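Local coordinates for iron-regulated outer membrane protein (Neisseria meningitidis, PDB 4B7O) that transports iron across the outer membrane as a TonB-dependent transporter, probably taking up siderophore-borne iron, at residues 532-536 / 562-566; 228-232 / 716-720. One frame throughout, in Å; residues are numbered along the deposited sequence.

How the contacts relate
From the N terminus the chain first builds the plug and then the antiparallel strands of the surrounding barrel. Contact 2 opens early in the barrel, where 228-232 lies in the loop between strands 212-223 and 246-259. Contact 1 then opens and closes within a short span: 532-536 and 562-566 are the open ends of one hairpin, only 26 residues apart. Near the C terminus 716-720, in the loop between strands 705-712 and 736-744, comes back to 228-232 and closes a loop, with 483 residues between its segments, that contains all of contact 1. The two nest without crossing. Their centres stand about 40 Å apart. Contact 1 joins neighbouring strands, whereas contact 2 ties an early loop to a late one.

Contact 1 (532-536 / 562-566); sequences TKAER and IKDAL
E535 reaches over the corner at D564 and takes the backbone N-H of L566 on its OE2, 2.9 Å from L566 N. This is the tight side of the contact. The donor meets the anti side of the carboxylate, about 20° out of its plane, in a nearly straight bond. A glutamate suits the place because its long extended chain, with CG anti to the carbonyl carbon (chi1 -87°), lies close over the turning backbone: E535 CG is 3.2 Å from D564 O and 3.5 Å from L566 CD1. The other oxygen, OE1, forms a salt bridge with R512, which would probably keep the carboxylate charged. D564, at positive phi, turns the corner here, and N583 of the adjoining strand 578-600 bonds to its carbonyl.

Before that corner the two chains are neighbouring strands of the transporter's beta-barrel, paired as an antiparallel hairpin. R536 and K563 form a hydrogen-bonded pair, with R536 N 2.8 Å from K563 O and K563 N likewise 2.8 Å from R536 O.

The side chains of R536 and K563 share a face, where packing is looser. The arginine's polar end leaves for L484 and N485, and the charged lysine K563 suits an exposed position. K533, also exposed, merely lays its CG 4.1 Å from D564 OD2 and carries NZ off to the carbonyl of G531.

Contact 2 (228-232 / 716-720); sequences AGKGF and NTFYY
F718 sets its side chain against the type II beta turn that runs from G229 to F232, a turn in one loop of the barrel gripped by a second loop. No residue buries more surface here. The turn is closed by its own backbone bond, F232 N to G229 O at 3.0 Å, and F718 rests on that bonded end: F232 N lies above the centre of its ring, and F232 CB lies over the same face, toward CE1 and CZ, 4.0 Å from the ring centroid, a CH-pi contact. The phenylalanine's first torsion (chi1 172°) swings CG away from the backbone N and brings this flat face to the turn. The rings of F718 and F232 themselves meet obliquely, planes at 57°.

N716 is the second anchor. Its carbonyl O accepts the N-H of K230, 2.9 Å from K230 N, while its amide comes alongside the turn, OD1 3.4 Å from G229 CA. An asparagine suits the site because its OD1 accepts the backbone N-H of R735, tying its own loop together.

Between these two sits G229, its CA 3.8 Å from F718 CA; a glycine suits this place because the backbone of T717 comes up where a side chain would begin. G231 suits the turn's third position differently: its positive phi leaves little room beside the carbonyl O of K230. One water completes the join, accepting from G229 N and Y719 N.

Contact 1 (532-536 / 562-566)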
loop_
_atom_site.group_PDB
_atom_site.type_symbol
_atom_site.label_atom_id
_atom_site.label_comp_id
_atom_site.label_asym_id
_atom_site.label_seq_id
_atom_site.Cartn_x
_atom_site.Cartn_y
_atom_site.Cartn_z
ATOM N N THR A 532 -10.052 -25.385 1.832
ATOM C CA THR A 532 -8.858 -24.563 1.688
ATOM C C THR A 532 -8.855 -23.462 2.756
ATOM O O THR A 532 -9.853 -22.785 2.956
ATOM C CB THR A 532 -8.605 -23.959 0.279
ATOM O OG1 THR A 532 -9.003 -22.583 0.241
ATOM C CG2 THR A 532 -9.257 -24.726 -0.803
ATOM N N LYS A 533 -7.720 -23.317 3.433
ATOM C CA LYS A 533 -7.587 -22.481 4.633
ATOM C C LYS A 533 -6.953 -21.120 4.297
ATOM O O LYS A 533 -6.379 -20.933 3.197
ATOM C CB LYS A 533 -6.652 -23.169 5.656
ATOM C CG LYS A 533 -6.705 -24.707 5.744
ATOM C CD LYS A 533 -7.385 -25.155 7.032
ATOM C CE LYS A 533 -8.415 -26.252 6.762
ATOM N NZ LYS A 533 -7.886 -27.397 5.940
ATOM N N ALA A 534 -7.022 -20.223 5.278
ATOM C CA ALA A 534 -6.221 -18.969 5.329
ATOM C C ALA A 534 -4.721 -19.192 5.440
ATOM O O ALA A 534 -4.276 -20.132 6.073
ATOM C CB ALA A 534 -6.673 -18.067 6.463
ATOM N N GLU A 535 -3.957 -18.320 4.788
ATOM C CA GLU A 535 -2.509 -18.250 4.888
ATOM C C GLU A 535 -2.173 -17.879 6.298
ATOM O O GLU A 535 -2.729 -16.904 6.836
ATOM C CB GLU A 535 -1.998 -17.137 3.996
ATOM C CG GLU A 535 -1.758 -17.571 2.575
ATOM C CD GLU A 535 -1.435 -16.398 1.651
ATOM O OE1 GLU A 535 -1.632 -15.221 2.087
ATOM O OE2 GLU A 535 -0.950 -16.654 0.514
ATOM N N ARG A 536 -1.230 -18.593 6.884
ATOM C CA ARG A 536 -0.912 -18.359 8.327
ATOM C C ARG A 536 0.542 -17.960 8.551
ATOM O O ARG A 536 1.473 -18.686 8.193
ATOM C CB ARG A 536 -1.334 -19.550 9.202
ATOM C CG ARG A 536 -1.426 -19.183 10.670
ATOM C CD ARG A 536 -2.469 -19.993 11.372
ATOM N NE ARG A 536 -2.559 -19.678 12.801
ATOM C CZ ARG A 536 -1.841 -20.305 13.732
ATOM N NH1 ARG A 536 -0.961 -21.256 13.364
ATOM N NH2 ARG A 536 -2.004 -19.972 15.019
ATOM N N ILE A 562 5.274 -18.343 6.352
ATOM C CA ILE A 562 3.847 -18.342 6.009
ATOM C C ILE A 562 3.479 -19.719 5.495
ATOM O O ILE A 562 4.032 -20.219 4.486
ATOM C CB ILE A 562 3.474 -17.221 5.047
ATOM C CG1 ILE A 562 3.846 -15.890 5.676
ATOM C CG2 ILE A 562 1.967 -17.125 4.902
ATOM C CD1 ILE A 562 3.891 -14.722 4.693
ATOM N N LYS A 563 2.599 -20.358 6.234
ATOM C CA LYS A 563 2.072 -21.672 5.831
ATOM C C LYS A 563 0.766 -21.516 5.043
ATOM O O LYS A 563 -0.018 -20.564 5.253
ATOM C CB LYS A 563 1.809 -22.568 7.049
ATOM C CG LYS A 563 3.011 -22.736 7.959
ATOM C CD LYS A 563 3.307 -24.213 8.235
ATOM C CE LYS A 563 4.384 -24.368 9.304
ATOM N NZ LYS A 563 3.851 -23.951 10.653
ATOM N N ASP A 564 0.544 -22.475 4.158
ATOM C CA ASP A 564 -0.626 -22.512 3.328
ATOM C C ASP A 564 -0.768 -21.312 2.387
ATOM O O ASP A 564 -1.840 -20.766 2.249
ATOM C CB ASP A 564 -1.850 -22.644 4.211
ATOM C CG ASP A 564 -1.972 -24.031 4.849
ATOM O OD1 ASP A 564 -1.419 -25.027 4.281
ATOM O OD2 ASP A 564 -2.645 -24.095 5.918
ATOM N N ALA A 565 0.318 -20.898 1.758
ATOM C CA ALA A 565 0.255 -19.780 0.804
ATOM C C ALA A 565 -0.652 -20.144 -0.353
ATOM O O ALA A 565 -0.656 -21.300 -0.797
ATOM C CB ALA A 565 1.644 -19.485 0.281
ATOM N N LEU A 566 -1.392 -19.169 -0.865
ATOM C CA LEU A 566 -2.196 -19.379 -2.086
ATOM C C LEU A 566 -1.724 -18.520 -3.228
ATOM O O LEU A 566 -1.439 -17.316 -3.081
ATOM C CB LEU A 566 -3.676 -19.109 -1.866
ATOM C CG LEU A 566 -4.339 -19.635 -0.604
ATOM C CD1 LEU A 566 -4.342 -18.536 0.411
ATOM C CD2 LEU A 566 -5.768 -19.977 -0.909
#

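Contact 2 (228-232 / 716-720)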
loop_
_atom_site.group_PDB
_atom_site.type_symbol
_atom_site.label_atom_id
_atom_site.label_comp_id
_atom_site.label_asym_id
_atom_site.label_seq_id
_atom_site.Cartn_x
_atom_site.Cartn_y
_atom_site.Cartn_z
ATOM N N ALA A 228 12.561 8.423 -19.505
ATOM C CA ALA A 228 13.480 7.653 -18.736
ATOM C C ALA A 228 14.869 8.188 -18.918
ATOM O O ALA A 228 15.062 9.180 -19.611
ATOM C CB ALA A 228 13.367 6.200 -19.162
ATOM N N GLY A 229 15.841 7.571 -18.250
ATOM C CA GLY A 229 17.217 8.093 -18.228
ATOM C C GLY A 229 18.057 7.870 -19.488
ATOM O O GLY A 229 17.666 7.133 -20.421
ATOM N N LYS A 230 19.217 8.518 -19.503
ATOM C CA LYS A 230 20.155 8.423 -20.605
ATOM C C LYS A 230 20.219 7.036 -21.121
ATOM O O LYS A 230 20.756 6.161 -20.458
ATOM C CB LYS A 230 21.554 8.821 -20.176
ATOM C CG LYS A 230 22.374 9.369 -21.346
ATOM C CD LYS A 230 23.872 9.555 -21.042
ATOM C CE LYS A 230 24.641 9.891 -22.335
ATOM N NZ LYS A 230 25.999 10.498 -22.147
ATOM N N GLY A 231 19.641 6.842 -22.308
ATOM C CA GLY A 231 19.898 5.644 -23.114
ATOM C C GLY A 231 18.687 4.790 -23.307
ATOM O O GLY A 231 18.730 3.830 -24.032
ATOM N N PHE A 232 17.599 5.105 -22.627
ATOM C CA PHE A 232 16.338 4.437 -22.935
ATOM C C PHE A 232 15.861 4.872 -24.331
ATOM O O PHE A 232 15.970 6.064 -24.700
ATOM C CB PHE A 232 15.280 4.831 -21.903
ATOM C CG PHE A 232 13.900 4.317 -22.213
ATOM C CD1 PHE A 232 13.615 2.924 -22.176
ATOM C CD2 PHE A 232 12.881 5.211 -22.565
ATOM C CE1 PHE A 232 12.340 2.455 -22.472
ATOM C CE2 PHE A 232 11.608 4.759 -22.852
ATOM C CZ PHE A 232 11.331 3.380 -22.804
ATOM N N ASN A 716 20.383 11.632 -14.312
ATOM C CA ASN A 716 19.579 11.106 -15.395
ATOM C C ASN A 716 19.914 9.647 -15.668
ATOM O O ASN A 716 20.120 9.233 -16.795
ATOM C CB ASN A 716 19.760 11.940 -16.680
ATOM C CG ASN A 716 18.678 11.630 -17.687
ATOM O OD1 ASN A 716 17.553 11.347 -17.305
ATOM N ND2 ASN A 716 19.021 11.601 -18.946
ATOM N N THR A 717 19.937 8.883 -14.595
ATOM C CA THR A 717 20.207 7.465 -14.603
ATOM C C THR A 717 19.099 6.697 -15.190
ATOM O O THR A 717 17.915 6.900 -14.891
ATOM C CB THR A 717 20.327 6.906 -13.189
ATOM O OG1 THR A 717 21.307 7.661 -12.489
ATOM C CG2 THR A 717 20.711 5.469 -13.246
ATOM N N PHE A 718 19.524 5.734 -15.968
ATOM C CA PHE A 718 18.626 4.883 -16.651
ATOM C C PHE A 718 18.661 3.632 -15.842
ATOM O O PHE A 718 19.734 3.049 -15.646
ATOM C CB PHE A 718 19.154 4.670 -18.077
ATOM C CG PHE A 718 18.397 3.627 -18.868
ATOM C CD1 PHE A 718 17.032 3.412 -18.659
ATOM C CD2 PHE A 718 19.055 2.881 -19.856
ATOM C CE1 PHE A 718 16.345 2.429 -19.373
ATOM C CE2 PHE A 718 18.375 1.917 -20.608
ATOM C CZ PHE A 718 17.020 1.674 -20.356
ATOM N N TYR A 719 17.503 3.218 -15.353
ATOM C CA TYR A 719 17.441 1.987 -14.613
ATOM C C TYR A 719 16.033 1.449 -14.561
ATOM O O TYR A 719 15.079 2.164 -14.806
ATOM C CB TYR A 719 17.911 2.234 -13.165
ATOM C CG TYR A 719 16.945 3.117 -12.328
ATOM C CD1 TYR A 719 16.997 4.518 -12.390
ATOM C CD2 TYR A 719 16.017 2.536 -11.462
ATOM C CE1 TYR A 719 16.148 5.297 -11.627
ATOM C CE2 TYR A 719 15.147 3.298 -10.700
ATOM C CZ TYR A 719 15.223 4.688 -10.776
ATOM O OH TYR A 719 14.362 5.464 -10.005
ATOM N N TYR A 720 15.936 0.192 -14.148
ATOM C CA TYR A 720 14.695 -0.445 -13.811
ATOM C C TYR A 720 14.715 -0.809 -12.338
ATOM O O TYR A 720 15.646 -1.528 -11.883
ATOM C CB TYR A 720 14.499 -1.729 -14.641
ATOM C CG TYR A 720 14.255 -1.445 -16.087
ATOM C CD1 TYR A 720 12.978 -1.163 -16.559
ATOM C CD2 TYR A 720 15.316 -1.436 -16.984
ATOM C CE1 TYR A 720 12.770 -0.856 -17.904
ATOM C CE2 TYR A 720 15.116 -1.168 -18.316
ATOM C CZ TYR A 720 13.839 -0.867 -18.760
ATOM O OH TYR A 720 13.699 -0.590 -20.072
HETATM O O HOH W 1 15.572 5.240 -16.054
#